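Long-range contacts in uncharacterized protein (Bacillus cereus, PDB 5F2H), which is of unknown function but, as a member of the alpha/beta hydrolase superfamily, probably acts as a hydrolase: residues T217-D222 / E246-K251; A232-E237 / F267-Q272; Y79-L84 / Q101-C106. All coordinates share one frame; numbering follows the deposited sequence.

Interaction 1: residues T217-D222 / E246-K251; sequences TILHKD and EVLQDK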
loop_
_atom_site.group_PDB
_atom_site.type_symbol
_atom_site.label_atom_id
_atom_site.label_comp_id
_atom_site.label_asym_id
_atom_site.label_seq_id
_atom_site.Cartn_x
_atom_site.Cartn_y
_atom_site.Cartn_z
ATOM N N THR B 217 -10.007 -21.292 14.393
ATOM C CA THR B 217 -10.753 -20.065 14.106
ATOM C C THR B 217 -11.129 -19.930 12.635
ATOM O O THR B 217 -12.282 -19.674 12.300
ATOM C CB THR B 217 -9.943 -18.830 14.578
ATOM O OG1 THR B 217 -9.713 -18.939 15.992
ATOM C CG2 THR B 217 -10.697 -17.563 14.332
ATOM N N ILE B 218 -10.146 -20.088 11.762
ATOM C CA ILE B 218 -10.391 -19.998 10.331
ATOM C C ILE B 218 -11.503 -20.911 9.875
ATOM O O ILE B 218 -12.381 -20.490 9.141
ATOM C CB ILE B 218 -9.178 -20.453 9.513
ATOM C CG1 ILE B 218 -8.023 -19.461 9.666
ATOM C CG2 ILE B 218 -9.547 -20.551 8.032
ATOM C CD1 ILE B 218 -6.763 -19.869 8.917
ATOM N N LEU B 219 -11.435 -22.167 10.304
ATOM C CA LEU B 219 -12.398 -23.182 9.919
ATOM C C LEU B 219 -13.814 -22.924 10.404
ATOM O O LEU B 219 -14.755 -23.389 9.771
ATOM C CB LEU B 219 -11.920 -24.571 10.329
ATOM C CG LEU B 219 -10.570 -24.958 9.706
ATOM C CD1 LEU B 219 -10.181 -26.360 10.148
ATOM C CD2 LEU B 219 -10.572 -24.861 8.184
ATOM N N HIS B 220 -13.969 -22.212 11.519
ATOM C CA HIS B 220 -15.295 -21.859 12.021
ATOM C C HIS B 220 -15.713 -20.525 11.416
ATOM O O HIS B 220 -16.661 -19.886 11.882
ATOM C CB HIS B 220 -15.325 -21.806 13.535
ATOM C CG HIS B 220 -15.284 -23.149 14.168
ATOM N ND1 HIS B 220 -16.423 -23.780 14.622
ATOM C CD2 HIS B 220 -14.268 -24.016 14.361
ATOM C CE1 HIS B 220 -16.101 -24.966 15.105
ATOM N NE2 HIS B 220 -14.797 -25.130 14.963
ATOM N N LYS B 221 -15.028 -20.153 10.333
ATOM C CA LYS B 221 -15.267 -18.916 9.604
ATOM C C LYS B 221 -15.416 -17.710 10.530
ATOM O O LYS B 221 -16.188 -16.795 10.265
ATOM C CB LYS B 221 -16.461 -19.053 8.639
ATOM C CG LYS B 221 -16.268 -20.148 7.585
ATOM C CD LYS B 221 -17.235 -20.121 6.396
ATOM C CE LYS B 221 -18.711 -20.235 6.761
ATOM N NZ LYS B 221 -19.073 -21.558 7.330
ATOM N N ASP B 222 -14.671 -17.721 11.630
ATOM C CA ASP B 222 -14.717 -16.628 12.586
ATOM C C ASP B 222 -13.777 -15.531 12.168
ATOM O O ASP B 222 -13.732 -14.476 12.802
ATOM C CB ASP B 222 -14.398 -17.120 14.001
ATOM C CG ASP B 222 -15.551 -17.886 14.630
ATOM O OD1 ASP B 222 -16.701 -17.757 14.146
ATOM O OD2 ASP B 222 -15.329 -18.549 15.662
ATOM N N GLU B 246 -12.773 -28.707 4.762
ATOM C CA GLU B 246 -13.391 -28.413 3.470
ATOM C C GLU B 246 -13.347 -26.912 3.224
ATOM O O GLU B 246 -13.081 -26.457 2.120
ATOM C CB GLU B 246 -14.856 -28.857 3.474
ATOM C CG GLU B 246 -15.647 -28.455 2.231
ATOM C CD GLU B 246 -17.103 -28.896 2.285
ATOM O OE1 GLU B 246 -17.436 -29.793 3.093
ATOM O OE2 GLU B 246 -17.919 -28.365 1.497
ATOM N N VAL B 247 -13.613 -26.158 4.283
ATOM C CA VAL B 247 -13.630 -24.707 4.229
ATOM C C VAL B 247 -12.438 -24.138 3.461
ATOM O O VAL B 247 -12.535 -23.084 2.840
ATOM C CB VAL B 247 -13.694 -24.100 5.648
ATOM C CG1 VAL B 247 -13.621 -22.582 5.592
ATOM C CG2 VAL B 247 -14.968 -24.532 6.362
ATOM N N LEU B 248 -11.318 -24.844 3.477
ATOM C CA LEU B 248 -10.123 -24.374 2.779
ATOM C C LEU B 248 -10.201 -24.445 1.242
ATOM O O LEU B 248 -9.516 -23.695 0.549
ATOM C CB LEU B 248 -8.909 -25.166 3.262
ATOM C CG LEU B 248 -8.623 -25.120 4.769
ATOM C CD1 LEU B 248 -7.460 -26.044 5.096
ATOM C CD2 LEU B 248 -8.349 -23.707 5.256
ATOM N N GLN B 249 -11.038 -25.333 0.717
ATOM C CA GLN B 249 -11.181 -25.503 -0.735
ATOM C C GLN B 249 -12.363 -24.757 -1.327
ATOM O O GLN B 249 -12.466 -24.658 -2.545
ATOM C CB GLN B 249 -11.250 -26.994 -1.109
ATOM C CG GLN B 249 -12.332 -27.791 -0.393
ATOM C CD GLN B 249 -12.244 -29.275 -0.676
ATOM O OE1 GLN B 249 -11.596 -29.694 -1.634
ATOM N NE2 GLN B 249 -12.904 -30.079 0.153
ATOM N N ASP B 250 -13.237 -24.212 -0.481
ATOM C CA ASP B 250 -14.413 -23.479 -0.974
ATOM C C ASP B 250 -14.175 -21.963 -0.893
ATOM O O ASP B 250 -14.975 -21.197 -1.414
ATOM C CB ASP B 250 -15.739 -23.945 -0.308
ATOM C CG ASP B 250 -15.734 -23.802 1.197
ATOM O OD1 ASP B 250 -14.722 -23.344 1.738
ATOM O OD2 ASP B 250 -16.730 -24.150 1.853
ATOM N N LYS B 251 -13.062 -21.540 -0.282
ATOM C CA LYS B 251 -12.733 -20.104 -0.174
ATOM C C LYS B 251 -11.372 -19.735 -0.786
ATOM O O LYS B 251 -10.943 -18.578 -0.731
ATOM C CB LYS B 251 -12.824 -19.591 1.269
ATOM C CG LYS B 251 -14.208 -19.705 1.895
ATOM C CD LYS B 251 -15.296 -19.038 1.058
ATOM C CE LYS B 251 -15.057 -17.563 0.766
ATOM N NZ LYS B 251 -15.053 -16.697 1.973
#
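L219 and V247 meet where the last turn of helix 209-219 comes up against the short, loosely formed helical turn 247-250. The two methyls of V247 divide the work. CG2 is directed at the backbone carbonyl of L219, 3.6 Å from its O atom, while CG1, anti to the backbone N (chi1 176°), turns to the aliphatic part of K221, with V247 CG1 4.1 Å from K221 CG. L219 answers from its own side with a single branch: CD2 lies 4.1 Å from V247 CB and at the same time 3.9 Å from L248 CD2. This one methyl thus bridges two successive residues of 246-251, and the leucine side chains of L219 and L248 run at a slant to one another. I218 adds a looser touch of its CG2 on L248 CD2.

K221 can lean over V247 because the chain has already turned: its positive phi (46°) makes it the C-prime residue of a Schellman motif, in which D222 N bonds to T217 O and K221 N to I218 O. L219 also touches L245, and L248 reaches I282, which extends the apolar patch beyond the two segments. With methyl groups and the methylene chain of a lysine as its main surfaces, the contact rests on van der Waals and hydrophobic packing, and the Schellman turn satisfies backbone polar groups at the helix end locally.

Interaction 2: residues A232-E237 / F267-Q272; sequences APWLPE and FECTQQ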
loop_
_atom_site.group_PDB
_atom_site.type_symbol
_atom_site.label_atom_id
_atom_site.label_comp_id
_atom_site.label_asym_id
_atom_site.label_seq_id
_atom_site.Cartn_x
_atom_site.Cartn_y
_atom_site.Cartn_z
ATOM N N ALA B 232 5.848 -25.167 12.880
ATOM C CA ALA B 232 5.736 -26.265 13.833
ATOM C C ALA B 232 4.365 -26.339 14.512
ATOM O O ALA B 232 4.271 -26.521 15.728
ATOM C CB ALA B 232 6.824 -26.116 14.882
ATOM N N PRO B 233 3.296 -26.206 13.730
ATOM C CA PRO B 233 1.943 -26.266 14.288
ATOM C C PRO B 233 1.642 -27.545 15.061
ATOM O O PRO B 233 2.128 -28.629 14.699
ATOM C CB PRO B 233 1.050 -26.220 13.052
ATOM C CG PRO B 233 1.896 -26.784 11.966
ATOM C CD PRO B 233 3.302 -26.361 12.264
ATOM N N TRP B 234 0.870 -27.399 16.134
ATOM C CA TRP B 234 0.490 -28.512 16.974
ATOM C C TRP B 234 -0.975 -28.750 16.686
ATOM O O TRP B 234 -1.837 -27.969 17.097
ATOM C CB TRP B 234 0.759 -28.201 18.435
ATOM C CG TRP B 234 0.419 -29.322 19.311
ATOM C CD1 TRP B 234 1.040 -30.549 19.345
ATOM C CD2 TRP B 234 -0.495 -29.304 20.401
ATOM N NE1 TRP B 234 0.485 -31.335 20.331
ATOM C CE2 TRP B 234 -0.453 -30.592 21.005
ATOM C CE3 TRP B 234 -1.375 -28.348 20.907
ATOM C CZ2 TRP B 234 -1.257 -30.941 22.095
ATOM C CZ3 TRP B 234 -2.183 -28.698 22.000
ATOM C CH2 TRP B 234 -2.110 -29.985 22.581
ATOM N N LEU B 235 -1.242 -29.847 15.977
ATOM C CA LEU B 235 -2.575 -30.202 15.554
ATOM C C LEU B 235 -2.881 -31.637 15.924
ATOM O O LEU B 235 -2.834 -32.516 15.057
ATOM C CB LEU B 235 -2.602 -30.038 14.041
ATOM C CG LEU B 235 -2.171 -28.621 13.646
ATOM C CD1 LEU B 235 -1.787 -28.486 12.174
ATOM C CD2 LEU B 235 -3.244 -27.622 14.056
ATOM N N PRO B 236 -3.284 -31.864 17.192
ATOM C CA PRO B 236 -3.584 -33.187 17.745
ATOM C C PRO B 236 -4.914 -33.853 17.328
ATOM O O PRO B 236 -5.066 -35.065 17.505
ATOM C CB PRO B 236 -3.586 -32.918 19.251
ATOM C CG PRO B 236 -4.060 -31.507 19.375
ATOM C CD PRO B 236 -3.756 -30.793 18.088
ATOM N N GLU B 237 -5.862 -33.087 16.803
ATOM C CA GLU B 237 -7.158 -33.629 16.394
ATOM C C GLU B 237 -7.319 -33.419 14.908
ATOM O O GLU B 237 -8.409 -33.100 14.441
ATOM C CB GLU B 237 -8.271 -32.836 17.075
ATOM C CG GLU B 237 -8.228 -32.838 18.595
ATOM C CD GLU B 237 -8.998 -31.667 19.203
ATOM O OE1 GLU B 237 -9.018 -30.582 18.579
ATOM O OE2 GLU B 237 -9.506 -31.790 20.340
ATOM N N PHE B 267 6.404 -32.809 14.211
ATOM C CA PHE B 267 6.639 -33.168 12.823
ATOM C C PHE B 267 5.551 -34.160 12.394
ATOM O O PHE B 267 5.176 -34.203 11.226
ATOM C CB PHE B 267 8.052 -33.670 12.577
ATOM C CG PHE B 267 8.431 -33.653 11.124
ATOM C CD1 PHE B 267 8.658 -32.439 10.491
ATOM C CD2 PHE B 267 8.579 -34.814 10.399
ATOM C CE1 PHE B 267 8.974 -32.377 9.148
ATOM C CE2 PHE B 267 8.912 -34.765 9.058
ATOM C CZ PHE B 267 9.113 -33.544 8.433
ATOM N N GLU B 268 5.039 -34.931 13.357
ATOM C CA GLU B 268 3.955 -35.889 13.132
ATOM C C GLU B 268 2.641 -35.269 12.649
ATOM O O GLU B 268 2.220 -35.477 11.513
ATOM C CB GLU B 268 3.557 -36.578 14.457
ATOM C CG GLU B 268 4.531 -37.567 15.094
ATOM C CD GLU B 268 4.570 -38.924 14.423
ATOM O OE1 GLU B 268 5.381 -39.762 14.860
ATOM O OE2 GLU B 268 3.774 -39.172 13.497
ATOM N N CYS B 269 2.017 -34.483 13.522
ATOM C CA CYS B 269 0.804 -33.741 13.201
ATOM C C CYS B 269 0.971 -32.772 12.031
ATOM O O CYS B 269 0.044 -32.555 11.261
ATOM C CB CYS B 269 0.348 -32.974 14.438
ATOM S SG CYS B 269 1.612 -31.852 15.092
ATOM N N THR B 270 2.146 -32.181 11.889
ATOM C CA THR B 270 2.356 -31.248 10.795
ATOM C C THR B 270 2.355 -31.993 9.473
ATOM O O THR B 270 1.847 -31.489 8.477
ATOM C CB THR B 270 3.664 -30.447 10.929
ATOM O OG1 THR B 270 3.658 -29.724 12.165
ATOM C CG2 THR B 270 3.812 -29.473 9.766
ATOM N N GLN B 271 2.898 -33.203 9.451
ATOM C CA GLN B 271 2.918 -33.957 8.190
ATOM C C GLN B 271 1.539 -34.558 7.908
ATOM O O GLN B 271 1.142 -34.627 6.755
ATOM C CB GLN B 271 4.035 -35.001 8.164
ATOM C CG GLN B 271 4.352 -35.481 6.757
ATOM C CD GLN B 271 5.624 -36.312 6.680
ATOM O OE1 GLN B 271 6.346 -36.271 5.679
ATOM N NE2 GLN B 271 5.946 -37.010 7.764
ATOM N N GLN B 272 0.792 -34.933 8.950
ATOM C CA GLN B 272 -0.566 -35.477 8.767
ATOM C C GLN B 272 -1.448 -34.385 8.194
ATOM O O GLN B 272 -2.289 -34.634 7.338
ATOM C CB GLN B 272 -1.194 -35.897 10.090
ATOM C CG GLN B 272 -0.443 -36.971 10.848
ATOM C CD GLN B 272 -1.077 -37.255 12.191
ATOM O OE1 GLN B 272 -2.197 -36.821 12.459
ATOM N NE2 GLN B 272 -0.361 -37.981 13.049
#
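C269, on the first turn of helix 267-279, is the residue through which the loop after strand 227-231 is joined to that helix by a polar bond. The backbone N of L235 donates to its sulfur, with L235 N 3.6 Å from C269 SG and an almost straight N-H...S angle of 175°. A chi1 of 57°, which sets SG between the backbone N and the carbonyl carbon, directs the thiol at the loop. P233 O also lies close, 3.3 Å from C269 SG.

Van der Waals contacts flank this bond. C269 CB packs 3.3 Å from L235 O and also meets L235 CB. On the other flank the ring of P233 crosses the T270 side chain at about a right angle: P233 CD is 3.4 Å from T270 OG1, and both CG and CD of the proline approach T270 CG2. The hydroxyl of T270 is hydrogen-bonded to C266 O, just ahead of the helix.

The aromatic component is slight. C269 SG sits 5.4 Å from the centroid of the five-membered ring of W234, 61° off the ring normal, an oblique sulfur-aromatic contact. W234 itself lies near a bound Tris molecule and touches the presumed nucleophile elbow. A soft sulfur acceptor thus takes up a buried backbone N-H, tying down the loop that carries W234 beside what is probably the active-site pocket.

Interaction 3: residues Y79-L84 / Q101-C106; sequences YGNEYL and QMVQLC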
loop_
_atom_site.group_PDB
_atom_site.type_symbol
_atom_site.label_atom_id
_atom_site.label_comp_id
_atom_site.label_asym_id
_atom_site.label_seq_id
_atom_site.Cartn_x
_atom_site.Cartn_y
_atom_site.Cartn_z
ATOM N N TYR B 79 -15.487 34.221 -25.059
ATOM C CA TYR B 79 -14.265 33.857 -25.778
ATOM C C TYR B 79 -13.360 35.076 -25.933
ATOM O O TYR B 79 -13.808 36.212 -25.792
ATOM C CB TYR B 79 -14.610 33.289 -27.138
ATOM C CG TYR B 79 -15.563 32.117 -27.041
ATOM C CD1 TYR B 79 -15.095 30.838 -26.829
ATOM C CD2 TYR B 79 -16.929 32.298 -27.134
ATOM C CE1 TYR B 79 -15.962 29.769 -26.718
ATOM C CE2 TYR B 79 -17.795 31.235 -27.045
ATOM C CZ TYR B 79 -17.307 29.967 -26.839
ATOM O OH TYR B 79 -18.185 28.899 -26.751
ATOM N N GLY B 80 -12.078 34.832 -26.210
ATOM C CA GLY B 80 -11.070 35.904 -26.373
ATOM C C GLY B 80 -11.477 37.020 -27.310
ATOM O O GLY B 80 -12.036 36.788 -28.374
ATOM N N ASN B 81 -11.166 38.248 -26.926
ATOM C CA ASN B 81 -11.526 39.381 -27.741
ATOM C C ASN B 81 -10.772 39.338 -29.031
ATOM O O ASN B 81 -11.369 39.463 -30.100
ATOM C CB ASN B 81 -11.175 40.683 -27.042
ATOM C CG ASN B 81 -11.481 41.903 -27.896
ATOM O OD1 ASN B 81 -12.426 41.920 -28.679
ATOM N ND2 ASN B 81 -10.715 42.951 -27.697
ATOM N N GLU B 82 -9.452 39.171 -28.929
ATOM C CA GLU B 82 -8.593 39.142 -30.112
ATOM C C GLU B 82 -9.065 38.043 -31.056
ATOM O O GLU B 82 -9.237 38.269 -32.244
ATOM C CB GLU B 82 -7.122 39.013 -29.728
ATOM C CG GLU B 82 -6.186 39.264 -30.905
ATOM C CD GLU B 82 -4.727 39.481 -30.507
ATOM O OE1 GLU B 82 -4.424 39.648 -29.294
ATOM O OE2 GLU B 82 -3.887 39.573 -31.435
ATOM N N TYR B 83 -9.293 36.857 -30.525
ATOM C CA TYR B 83 -9.804 35.801 -31.354
ATOM C C TYR B 83 -11.084 36.251 -32.060
ATOM O O TYR B 83 -11.172 36.231 -33.294
ATOM C CB TYR B 83 -10.099 34.570 -30.521
ATOM C CG TYR B 83 -10.975 33.580 -31.235
ATOM C CD1 TYR B 83 -10.461 32.751 -32.223
ATOM C CD2 TYR B 83 -12.329 33.459 -30.900
ATOM C CE1 TYR B 83 -11.274 31.837 -32.863
ATOM C CE2 TYR B 83 -13.148 32.552 -31.538
ATOM C CZ TYR B 83 -12.618 31.740 -32.511
ATOM O OH TYR B 83 -13.431 30.821 -33.137
ATOM N N LEU B 84 -12.067 36.668 -31.275
ATOM C CA LEU B 84 -13.327 37.121 -31.832
ATOM C C LEU B 84 -13.201 38.091 -32.969
ATOM O O LEU B 84 -13.737 37.838 -34.057
ATOM C CB LEU B 84 -14.224 37.716 -30.755
ATOM C CG LEU B 84 -14.850 36.688 -29.821
ATOM C CD1 LEU B 84 -15.544 37.373 -28.661
ATOM C CD2 LEU B 84 -15.813 35.777 -30.587
ATOM N N GLN B 101 -22.872 42.687 -30.550
ATOM C CA GLN B 101 -23.433 42.518 -29.219
ATOM C C GLN B 101 -22.692 41.432 -28.452
ATOM O O GLN B 101 -22.419 41.561 -27.252
ATOM C CB GLN B 101 -24.880 42.066 -29.318
ATOM C CG GLN B 101 -25.509 41.755 -27.966
ATOM C CD GLN B 101 -26.894 41.175 -28.101
ATOM O OE1 GLN B 101 -27.373 40.934 -29.210
ATOM N NE2 GLN B 101 -27.533 40.915 -26.972
HETATM N N MSE B 102 -22.427 40.328 -29.135
HETATM C CA MSE B 102 -21.737 39.226 -28.497
HETATM C C MSE B 102 -20.333 39.631 -28.190
HETATM O O MSE B 102 -19.869 39.441 -27.072
HETATM C CB MSE B 102 -21.932 37.945 -29.263
HETATM C CG MSE B 102 -23.213 37.371 -28.665
HETATM SE SE MSE B 102 -24.094 36.368 -30.080
HETATM C CE MSE B 102 -25.713 37.488 -29.888
ATOM N N VAL B 103 -19.659 40.225 -29.164
ATOM C CA VAL B 103 -18.284 40.687 -28.977
ATOM C C VAL B 103 -18.161 41.501 -27.699
ATOM O O VAL B 103 -17.360 41.205 -26.809
ATOM C CB VAL B 103 -17.851 41.594 -30.142
ATOM C CG1 VAL B 103 -16.558 42.334 -29.824
ATOM C CG2 VAL B 103 -17.725 40.806 -31.433
ATOM N N GLN B 104 -19.016 42.501 -27.589
ATOM C CA GLN B 104 -18.971 43.365 -26.439
ATOM C C GLN B 104 -19.321 42.609 -25.168
ATOM O O GLN B 104 -18.781 42.889 -24.103
ATOM C CB GLN B 104 -19.936 44.536 -26.577
ATOM C CG GLN B 104 -19.347 45.738 -25.892
ATOM C CD GLN B 104 -18.111 46.182 -26.664
ATOM O OE1 GLN B 104 -18.056 46.015 -27.893
ATOM N NE2 GLN B 104 -17.139 46.771 -25.979
ATOM N N LEU B 105 -20.261 41.683 -25.271
ATOM C CA LEU B 105 -20.670 40.929 -24.119
ATOM C C LEU B 105 -19.510 40.082 -23.647
ATOM O O LEU B 105 -19.231 40.041 -22.453
ATOM C CB LEU B 105 -21.932 40.129 -24.426
ATOM C CG LEU B 105 -22.570 39.323 -23.295
ATOM C CD1 LEU B 105 -22.760 40.141 -22.024
ATOM C CD2 LEU B 105 -23.892 38.747 -23.795
ATOM N N CYS B 106 -18.799 39.448 -24.576
ATOM C CA CYS B 106 -17.629 38.629 -24.215
ATOM C C CYS B 106 -16.482 39.457 -23.644
ATOM O O CYS B 106 -15.821 39.040 -22.699
ATOM C CB CYS B 106 -17.084 37.856 -25.409
ATOM S SG CYS B 106 -18.157 36.554 -26.042
#
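C106 carries its sulfur anti to the carbonyl carbon (chi1 -68°), and L84 likewise places CG beside its own backbone N (chi1 -74°) before an extended second torsion carries the chain onward; together these settings bring the thiol group and one leucine methyl against each other. The touching branch is L84 CD1, which lies 3.6 Å from C106 CB and 3.8 Å from C106 SG, so that a single methyl covers both side-chain atoms of the cysteine. The same methyl comes within 4.3 Å of V103 CA, one turn earlier on helix 97-115. V103 meets the other segment a second time through CG1, which is 4.3 Å from N81 OD1.

The sulfur also faces the extended residue Y79, two places before helix 81-86. Y79 N donates to it in a weak hydrogen bond, with Y79 N 3.7 Å from C106 SG and an N-H...S angle of 155°, while C106 CB rests near Y79 O. The tyrosine ring leads to other partners: its hydroxyl bonds to A45 O at the start of helix 44-58, and the residue packs on F170 of the second subunit. G80 stands at the N-cap, and L84 N bonds to G80 O in the first turn of the helix. Helix 61-74 adds to the packing, with M68 against L84 and I72 against C106.

Close packing of neighbouring helices through such side chains is consistent with the stacked helices of a TPR-like alpha-solenoid, the clan in which the family of this N-terminal domain is placed.

From the N terminus, interaction 3 comes first: it closes the loop between 79-84 and 101-106, joining helix 81-86 to helix 97-115 in the helical N-terminal part. The chain then passes to the parallel-sheet part, where the other two contacts lie, so interaction 3 is in series with both. Interactions 1 and 2 cross, their segments alternating as 217-222, 232-237, 246-251 and 267-272. The first ties the end of helix 209-219 to helix 247-250, the second the loop after strand 227-231 to helix 267-279. Their centres are about 18 Å apart, whereas the centre of interaction 3 is about 70 Å from that of interaction 1.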